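Long-range contacts in acetate kinase (Entamoeba histolytica, PDB 4H0O), which interconverts acetate and acetyl phosphate as a pyrophosphate-dependent acetate kinase of the ASKHA superfamily: residues 282-287 with 334-339; 304-309 with 341-346. One frame throughout, in Å; residues are numbered along the deposited sequence.

Contact 1 (282-287 with 334-339)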
ATOM      1  N   SER B 282      19.757 -12.697   6.248  1.00 38.33           N
ATOM      2  CA  SER B 282      20.415 -11.407   6.441  1.00 36.96           C
ATOM      3  C   SER B 282      19.457 -10.251   6.165  1.00 44.94           C
ATOM      4  O   SER B 282      18.429 -10.425   5.504  1.00 37.07           O
ATOM      5  CB  SER B 282      21.634 -11.294   5.516  1.00 44.02           C
ATOM      6  OG  SER B 282      22.307 -10.057   5.684  1.00 46.72           O
ATOM      7  N   SER B 283      19.802  -9.071   6.676  1.00 40.18           N
ATOM      8  CA  SER B 283      19.058  -7.855   6.372  1.00 38.17           C
ATOM      9  C   SER B 283      19.652  -7.181   5.141  1.00 35.68           C
ATOM     10  O   SER B 283      19.084  -6.227   4.609  1.00 36.79           O
ATOM     11  CB  SER B 283      19.094  -6.889   7.559  1.00 35.95           C
ATOM     12  OG  SER B 283      20.405  -6.395   7.783  1.00 33.54           O
ATOM     13  N   ASP B 284      20.802  -7.684   4.695  1.00 36.69           N
ATOM     14  CA  ASP B 284      21.511  -7.111   3.554  1.00 35.76           C
ATOM     15  C   ASP B 284      21.148  -7.847   2.261  1.00 40.69           C
ATOM     16  O   ASP B 284      21.278  -9.071   2.174  1.00 42.04           O
ATOM     17  CB  ASP B 284      23.024  -7.165   3.802  1.00 37.97           C
ATOM     18  CG  ASP B 284      23.804  -6.219   2.904  1.00 51.30           C
ATOM     19  OD1 ASP B 284      23.555  -6.199   1.678  1.00 53.02           O
ATOM     20  OD2 ASP B 284      24.674  -5.491   3.428  1.00 57.64           O
ATOM     21  N   MET B 285      20.692  -7.094   1.261  1.00 41.94           N
ATOM     22  CA  MET B 285      20.248  -7.666  -0.011  1.00 37.15           C
ATOM     23  C   MET B 285      21.351  -8.450  -0.726  1.00 44.13           C
ATOM     24  O   MET B 285      21.078  -9.453  -1.393  1.00 38.71           O
ATOM     25  CB  MET B 285      19.703  -6.565  -0.932  1.00 37.62           C
ATOM     26  CG  MET B 285      19.268  -7.055  -2.313  1.00 42.40           C
ATOM     27  SD  MET B 285      17.945  -8.291  -2.270  1.00 50.07           S
ATOM     28  CE  MET B 285      16.501  -7.230  -2.292  1.00 39.53           C
ATOM     29  N   ARG B 286      22.593  -7.997  -0.577  1.00 45.19           N
ATOM     30  CA  ARG B 286      23.725  -8.614  -1.263  1.00 44.21           C
ATOM     31  C   ARG B 286      24.029 -10.022  -0.746  1.00 46.17           C
ATOM     32  O   ARG B 286      24.398 -10.905  -1.520  1.00 48.93           O
ATOM     33  CB  ARG B 286      24.960  -7.712  -1.173  1.00 39.64           C
ATOM     34  CG  ARG B 286      24.795  -6.377  -1.898  1.00 45.31           C
ATOM     35  CD  ARG B 286      25.853  -5.369  -1.473  1.00 50.95           C
ATOM     36  NE  ARG B 286      25.764  -5.063  -0.048  1.00 51.93           N
ATOM     37  CZ  ARG B 286      26.601  -4.262   0.606  1.00 62.87           C
ATOM     38  NH1 ARG B 286      27.601  -3.674  -0.035  1.00 65.57           N
ATOM     39  NH2 ARG B 286      26.436  -4.051   1.905  1.00 55.70           N
ATOM     40  N   ASP B 287      23.867 -10.226   0.559  1.00 39.47           N
ATOM     41  CA  ASP B 287      24.002 -11.555   1.153  1.00 44.04           C
ATOM     42  C   ASP B 287      22.875 -12.468   0.676  1.00 47.88           C
ATOM     43  O   ASP B 287      23.080 -13.666   0.462  1.00 49.06           O
ATOM     44  CB  ASP B 287      23.987 -11.474   2.684  1.00 49.63           C
ATOM     45  CG  ASP B 287      25.176 -10.715   3.248  1.00 53.56           C
ATOM     46  OD1 ASP B 287      26.239 -10.685   2.591  1.00 52.96           O
ATOM     47  OD2 ASP B 287      25.045 -10.154   4.357  1.00 64.64           O
ATOM     48  N   ASP B 334      20.868   5.932  -3.095  1.00 22.71           N
ATOM     49  CA  ASP B 334      21.363   5.241  -1.902  1.00 29.44           C
ATOM     50  C   ASP B 334      21.974   3.868  -2.190  1.00 32.20           C
ATOM     51  O   ASP B 334      21.937   3.390  -3.326  1.00 27.42           O
ATOM     52  CB  ASP B 334      20.302   5.156  -0.803  1.00 29.35           C
ATOM     53  CG  ASP B 334      20.844   4.527   0.470  1.00 43.14           C
ATOM     54  OD1 ASP B 334      22.043   4.181   0.491  1.00 45.13           O
ATOM     55  OD2 ASP B 334      20.070   4.357   1.436  1.00 44.70           O
ATOM     56  N   GLN B 335      22.529   3.252  -1.145  1.00 37.20           N
ATOM     57  CA  GLN B 335      23.387   2.065  -1.264  1.00 45.90           C
ATOM     58  C   GLN B 335      22.900   0.972  -2.217  1.00 37.89           C
ATOM     59  O   GLN B 335      23.616   0.596  -3.146  1.00 40.28           O
ATOM     60  CB  GLN B 335      23.673   1.469   0.120  1.00 43.82           C
ATOM     61  CG  GLN B 335      25.089   1.715   0.626  1.00 61.21           C
ATOM     62  CD  GLN B 335      25.860   0.425   0.852  1.00 74.96           C
ATOM     63  OE1 GLN B 335      25.271  -0.648   0.998  1.00 71.82           O
ATOM     64  NE2 GLN B 335      27.185   0.523   0.876  1.00 77.76           N
ATOM     65  N   MET B 336      21.690   0.466  -1.995  1.00 37.73           N
ATOM     66  CA  MET B 336      21.172  -0.632  -2.812  1.00 41.94           C
ATOM     67  C   MET B 336      20.798  -0.204  -4.231  1.00 39.69           C
ATOM     68  O   MET B 336      20.941  -0.984  -5.178  1.00 37.89           O
ATOM     69  CB  MET B 336      19.988  -1.314  -2.123  1.00 34.79           C
ATOM     70  CG  MET B 336      20.351  -1.951  -0.782  1.00 55.84           C
ATOM     71  SD  MET B 336      21.788  -3.044  -0.907  1.00 64.07           S
ATOM     72  CE  MET B 336      22.139  -3.383   0.819  1.00 54.39           C
ATOM     73  N   GLY B 337      20.328   1.031  -4.378  1.00 26.81           N
ATOM     74  CA  GLY B 337      19.962   1.554  -5.683  1.00 29.09           C
ATOM     75  C   GLY B 337      21.167   1.770  -6.581  1.00 34.86           C
ATOM     76  O   GLY B 337      21.079   1.617  -7.801  1.00 30.11           O
ATOM     77  N   LEU B 338      22.299   2.115  -5.971  1.00 35.99           N
ATOM     78  CA  LEU B 338      23.505   2.457  -6.717  1.00 31.85           C
ATOM     79  C   LEU B 338      24.380   1.241  -7.008  1.00 32.16           C
ATOM     80  O   LEU B 338      25.007   1.164  -8.066  1.00 37.79           O
ATOM     81  CB  LEU B 338      24.322   3.495  -5.943  1.00 30.22           C
ATOM     82  CG  LEU B 338      23.619   4.803  -5.580  1.00 34.57           C
ATOM     83  CD1 LEU B 338      24.459   5.611  -4.605  1.00 25.51           C
ATOM     84  CD2 LEU B 338      23.311   5.625  -6.826  1.00 27.48           C
ATOM     85  N   GLU B 339      24.407   0.290  -6.077  1.00 33.74           N
ATOM     86  CA  GLU B 339      25.419  -0.770  -6.094  1.00 40.45           C
ATOM     87  C   GLU B 339      24.869  -2.195  -6.224  1.00 40.07           C
ATOM     88  O   GLU B 339      25.598  -3.161  -5.999  1.00 47.68           O
ATOM     89  CB  GLU B 339      26.217  -0.746  -4.784  1.00 35.55           C
ATOM     90  CG  GLU B 339      26.784   0.627  -4.427  1.00 45.83           C
ATOM     91  CD  GLU B 339      27.595   0.618  -3.141  1.00 57.55           C
ATOM     92  OE1 GLU B 339      27.711  -0.455  -2.510  1.00 63.58           O
ATOM     93  OE2 GLU B 339      28.120   1.687  -2.763  1.00 64.46           O
TER
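The methyl end of M336 crosses the gap from helix 334-339 to the start of helix 285-293, where its CE lies 3.3 Å from OD1 of D284. The same CE is 4.0 Å from the backbone N of M285, and one atom back M336 SD packs against M285 CB at 4.1 Å. With chi1 at -62°, CG of M336 stands beside its own backbone N; a further bend at chi2 and a stretched chi3 then carry the methyl across. The R286 side chain crosses this thioether at about a right angle, NE being its nearest atom to the methyl. Q335 brings its amide oxygen over one face of the guanidinium, off-centre, with OE1 3.7 Å from R286 NH2 and the two planes nearly perpendicular (86°). E339 adds charge alone: its OE1 is 4.1 Å from R286 NH1 but well out of the guanidinium plane, so no N-H aims at it.

What holds the arginine is D284, gripped side-on. R286 NE reaches D284 OD1 at 3.0 Å, while R286 NH2 reaches D284 OD2 at 2.7 Å on its syn lone pair. D284 also sits at the N-cap, where its OD1 accepts a capping bond from the backbone N of R286 at 3.0 Å, on the anti side. Further back, S282 OG accepts from D284 N in an ST turn and donates to D287 OD2. On the other side, backbone bonds between M336 and L211 tie helix 334-339 to strand 205-211.

D284, M285 and R286 are predicted to bind ATP. No hydrogen bond spans the contact; a thioether and loose electrostatics do the joining. The carboxylate of D284, sharing two of its bonds with the guanidinium and one with the helix start, probably stays ionised and partly neutralises R286.

Contact 2 (304-309 with 341-346); sequences LAFDVY and WQVRKA
The carbonyl oxygen of Q342 accepts from A346 N at 2.9 Å within its own helix and also faces the rim of the F306 ring, lying near the ring plane 3.9 Å from F306 CZ. Around that point two helices of the ribonuclease H-like fold pack together: helix 299-324, just ahead of strand 329-333, and helix 341-350, which comes after that strand and a short intervening helix. Their local axes come within 11.5 Å and cross at -50°, a separation that leaves the large aromatic side chains of 304-309 to bridge the gap.

F306 does most of this. Its CG is anti to the backbone N (chi1 180°), which sends the ring out across the interface and puts its far rim among small groups of the partner helix. V343 meets that rim too, near the ring plane, with CG2 4.0 Å from F306 CE1. One turn along, the Y309 ring approaches the same methyl, its CE1 4.2 Å from V343 CG2, so one valine branch serves both aromatics. No hydrogen bond joins the segments.

L289 and E293 of helix 285-293 touch Q342. The other flank of 304-309 belongs to the dimer interface, where D307 and V308 pack on A164 of the second subunit. The closest approach between the two segments is apolar: A346 CB stands 3.7 Å from F306 CZ.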
ATOM      1  N   LEU B 304      12.398 -15.886  -2.065  1.00 31.12           N
ATOM      2  CA  LEU B 304      11.084 -15.355  -1.717  1.00 33.37           C
ATOM      3  C   LEU B 304      11.198 -13.904  -1.261  1.00 33.78           C
ATOM      4  O   LEU B 304      10.407 -13.051  -1.663  1.00 28.92           O
ATOM      5  CB  LEU B 304      10.432 -16.204  -0.622  1.00 28.23           C
ATOM      6  CG  LEU B 304       9.072 -15.701  -0.128  1.00 39.58           C
ATOM      7  CD1 LEU B 304       8.058 -15.680  -1.266  1.00 31.83           C
ATOM      8  CD2 LEU B 304       8.553 -16.532   1.043  1.00 34.06           C
ATOM      9  N   ALA B 305      12.193 -13.631  -0.424  1.00 29.56           N
ATOM     10  CA  ALA B 305      12.423 -12.284   0.076  1.00 30.80           C
ATOM     11  C   ALA B 305      12.684 -11.306  -1.065  1.00 33.69           C
ATOM     12  O   ALA B 305      12.159 -10.193  -1.063  1.00 31.45           O
ATOM     13  CB  ALA B 305      13.572 -12.273   1.069  1.00 29.56           C
ATOM     14  N   PHE B 306      13.491 -11.721  -2.040  1.00 33.38           N
ATOM     15  CA  PHE B 306      13.775 -10.881  -3.199  1.00 35.89           C
ATOM     16  C   PHE B 306      12.512 -10.636  -4.025  1.00 32.83           C
ATOM     17  O   PHE B 306      12.254  -9.509  -4.451  1.00 27.93           O
ATOM     18  CB  PHE B 306      14.872 -11.497  -4.075  1.00 32.11           C
ATOM     19  CG  PHE B 306      15.212 -10.674  -5.295  1.00 33.92           C
ATOM     20  CD1 PHE B 306      16.013  -9.546  -5.189  1.00 37.26           C
ATOM     21  CD2 PHE B 306      14.735 -11.038  -6.548  1.00 35.71           C
ATOM     22  CE1 PHE B 306      16.330  -8.790  -6.312  1.00 40.66           C
ATOM     23  CE2 PHE B 306      15.047 -10.286  -7.675  1.00 43.07           C
ATOM     24  CZ  PHE B 306      15.846  -9.162  -7.556  1.00 43.86           C
ATOM     25  N   ASP B 307      11.729 -11.692  -4.242  1.00 30.04           N
ATOM     26  CA  ASP B 307      10.501 -11.592  -5.030  1.00 32.38           C
ATOM     27  C   ASP B 307       9.474 -10.662  -4.379  1.00 36.07           C
ATOM     28  O   ASP B 307       8.859  -9.832  -5.054  1.00 32.74           O
ATOM     29  CB  ASP B 307       9.883 -12.978  -5.253  1.00 36.03           C
ATOM     30  CG  ASP B 307      10.703 -13.846  -6.201  1.00 49.60           C
ATOM     31  OD1 ASP B 307      11.644 -13.326  -6.837  1.00 51.01           O
ATOM     32  OD2 ASP B 307      10.391 -15.052  -6.316  1.00 56.61           O
ATOM     33  N   VAL B 308       9.293 -10.814  -3.069  1.00 33.11           N
ATOM     34  CA  VAL B 308       8.367  -9.975  -2.312  1.00 35.15           C
ATOM     35  C   VAL B 308       8.831  -8.521  -2.312  1.00 32.49           C
ATOM     36  O   VAL B 308       8.029  -7.602  -2.479  1.00 32.91           O
ATOM     37  CB  VAL B 308       8.215 -10.476  -0.858  1.00 30.01           C
ATOM     38  CG1 VAL B 308       7.431  -9.475  -0.015  1.00 30.24           C
ATOM     39  CG2 VAL B 308       7.543 -11.840  -0.832  1.00 26.34           C
ATOM     40  N   TYR B 309      10.135  -8.323  -2.134  1.00 28.55           N
ATOM     41  CA  TYR B 309      10.732  -6.987  -2.142  1.00 27.62           C
ATOM     42  C   TYR B 309      10.524  -6.283  -3.485  1.00 38.70           C
ATOM     43  O   TYR B 309      10.145  -5.112  -3.526  1.00 29.31           O
ATOM     44  CB  TYR B 309      12.229  -7.071  -1.817  1.00 30.03           C
ATOM     45  CG  TYR B 309      12.987  -5.764  -1.951  1.00 30.40           C
ATOM     46  CD1 TYR B 309      13.585  -5.400  -3.155  1.00 31.06           C
ATOM     47  CD2 TYR B 309      13.119  -4.900  -0.870  1.00 27.73           C
ATOM     48  CE1 TYR B 309      14.282  -4.208  -3.280  1.00 34.48           C
ATOM     49  CE2 TYR B 309      13.817  -3.706  -0.986  1.00 33.50           C
ATOM     50  CZ  TYR B 309      14.394  -3.367  -2.192  1.00 33.24           C
ATOM     51  OH  TYR B 309      15.085  -2.183  -2.311  1.00 35.97           O
ATOM     52  N   TRP B 341      22.847  -4.110  -9.116  1.00 32.57           N
ATOM     53  CA  TRP B 341      22.249  -4.064 -10.452  1.00 36.81           C
ATOM     54  C   TRP B 341      21.078  -5.030 -10.649  1.00 34.59           C
ATOM     55  O   TRP B 341      20.217  -4.796 -11.501  1.00 35.66           O
ATOM     56  CB  TRP B 341      23.311  -4.294 -11.536  1.00 41.15           C
ATOM     57  CG  TRP B 341      23.893  -5.670 -11.538  1.00 37.97           C
ATOM     58  CD1 TRP B 341      25.022  -6.081 -10.893  1.00 35.09           C
ATOM     59  CD2 TRP B 341      23.382  -6.816 -12.228  1.00 40.60           C
ATOM     60  NE1 TRP B 341      25.243  -7.415 -11.134  1.00 33.46           N
ATOM     61  CE2 TRP B 341      24.250  -7.892 -11.953  1.00 34.74           C
ATOM     62  CE3 TRP B 341      22.273  -7.041 -13.053  1.00 38.12           C
ATOM     63  CZ2 TRP B 341      24.047  -9.172 -12.469  1.00 34.53           C
ATOM     64  CZ3 TRP B 341      22.069  -8.312 -13.566  1.00 41.03           C
ATOM     65  CH2 TRP B 341      22.953  -9.362 -13.273  1.00 35.10           C
ATOM     66  N   GLN B 342      21.051  -6.113  -9.877  1.00 31.01           N
ATOM     67  CA  GLN B 342      19.982  -7.102  -9.990  1.00 34.26           C
ATOM     68  C   GLN B 342      18.618  -6.513  -9.629  1.00 37.12           C
ATOM     69  O   GLN B 342      17.602  -6.879 -10.224  1.00 38.50           O
ATOM     70  CB  GLN B 342      20.269  -8.331  -9.118  1.00 35.18           C
ATOM     71  CG  GLN B 342      21.438  -9.196  -9.584  1.00 32.95           C
ATOM     72  CD  GLN B 342      22.757  -8.779  -8.965  1.00 36.93           C
ATOM     73  OE1 GLN B 342      22.898  -7.657  -8.476  1.00 39.59           O
ATOM     74  NE2 GLN B 342      23.731  -9.684  -8.977  1.00 37.19           N
ATOM     75  N   VAL B 343      18.597  -5.610  -8.651  1.00 27.24           N
ATOM     76  CA  VAL B 343      17.361  -4.943  -8.249  1.00 29.88           C
ATOM     77  C   VAL B 343      16.840  -4.043  -9.366  1.00 31.76           C
ATOM     78  O   VAL B 343      15.652  -4.078  -9.698  1.00 36.35           O
ATOM     79  CB  VAL B 343      17.547  -4.130  -6.944  1.00 34.41           C
ATOM     80  CG1 VAL B 343      16.427  -3.115  -6.767  1.00 32.52           C
ATOM     81  CG2 VAL B 343      17.607  -5.064  -5.744  1.00 33.25           C
ATOM     82  N   ARG B 344      17.736  -3.251  -9.950  1.00 32.23           N
ATOM     83  CA  ARG B 344      17.378  -2.351 -11.043  1.00 31.55           C
ATOM     84  C   ARG B 344      16.872  -3.132 -12.251  1.00 38.09           C
ATOM     85  O   ARG B 344      15.891  -2.743 -12.888  1.00 37.78           O
ATOM     86  CB  ARG B 344      18.576  -1.482 -11.446  1.00 33.09           C
ATOM     87  CG  ARG B 344      19.103  -0.563 -10.340  1.00 39.08           C
ATOM     88  CD  ARG B 344      20.168   0.389 -10.875  1.00 34.31           C
ATOM     89  NE  ARG B 344      21.347  -0.315 -11.378  1.00 38.12           N
ATOM     90  CZ  ARG B 344      22.546  -0.269 -10.807  1.00 43.23           C
ATOM     91  NH1 ARG B 344      22.735   0.460  -9.716  1.00 36.11           N
ATOM     92  NH2 ARG B 344      23.562  -0.945 -11.332  1.00 38.14           N
ATOM     93  N   LYS B 345      17.546  -4.235 -12.560  1.00 25.41           N
ATOM     94  CA  LYS B 345      17.152  -5.084 -13.679  1.00 37.85           C
ATOM     95  C   LYS B 345      15.775  -5.691 -13.432  1.00 32.94           C
ATOM     96  O   LYS B 345      14.919  -5.691 -14.316  1.00 29.19           O
ATOM     97  CB  LYS B 345      18.190  -6.188 -13.908  1.00 39.71           C
ATOM     98  CG  LYS B 345      17.893  -7.104 -15.088  1.00 38.38           C
ATOM     99  CD  LYS B 345      17.512  -6.308 -16.330  1.00 41.82           C
ATOM    100  CE  LYS B 345      17.649  -7.144 -17.596  1.00 49.52           C
ATOM    101  NZ  LYS B 345      17.217  -8.551 -17.395  1.00 60.06           N
ATOM    102  N   ALA B 346      15.563  -6.195 -12.220  1.00 28.56           N
ATOM    103  CA  ALA B 346      14.283  -6.796 -11.868  1.00 36.42           C
ATOM    104  C   ALA B 346      13.145  -5.792 -12.038  1.00 31.16           C
ATOM    105  O   ALA B 346      12.083  -6.129 -12.566  1.00 28.66           O
ATOM    106  CB  ALA B 346      14.320  -7.337 -10.449  1.00 29.09           C
TER

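Overall arrangement
Contacts 1 and 2 have centres 10 Å apart, and their segments alternate along the chain. Successive helices 285-293 and 299-324 thus face the successive pair 334-339 and 341-350. M285 joins the two contacts from one side: its CE packs 3.5 Å from Y309 CD1, and its SD lies 3.7 Å from F306 CD1. On the other side, R344 NH1 probably hydrogen-bonds to G337 O (2.8 Å) and L338 O (2.9 Å), tying the two later helices together. The Q335 side chain is about 9 Å from that of E390, a predicted magnesium ligand, and that of Y309 about 10 Å from that of R244, a predicted transition-state stabiliser. Contact 2 packs behind the predicted ATP-site residue M285.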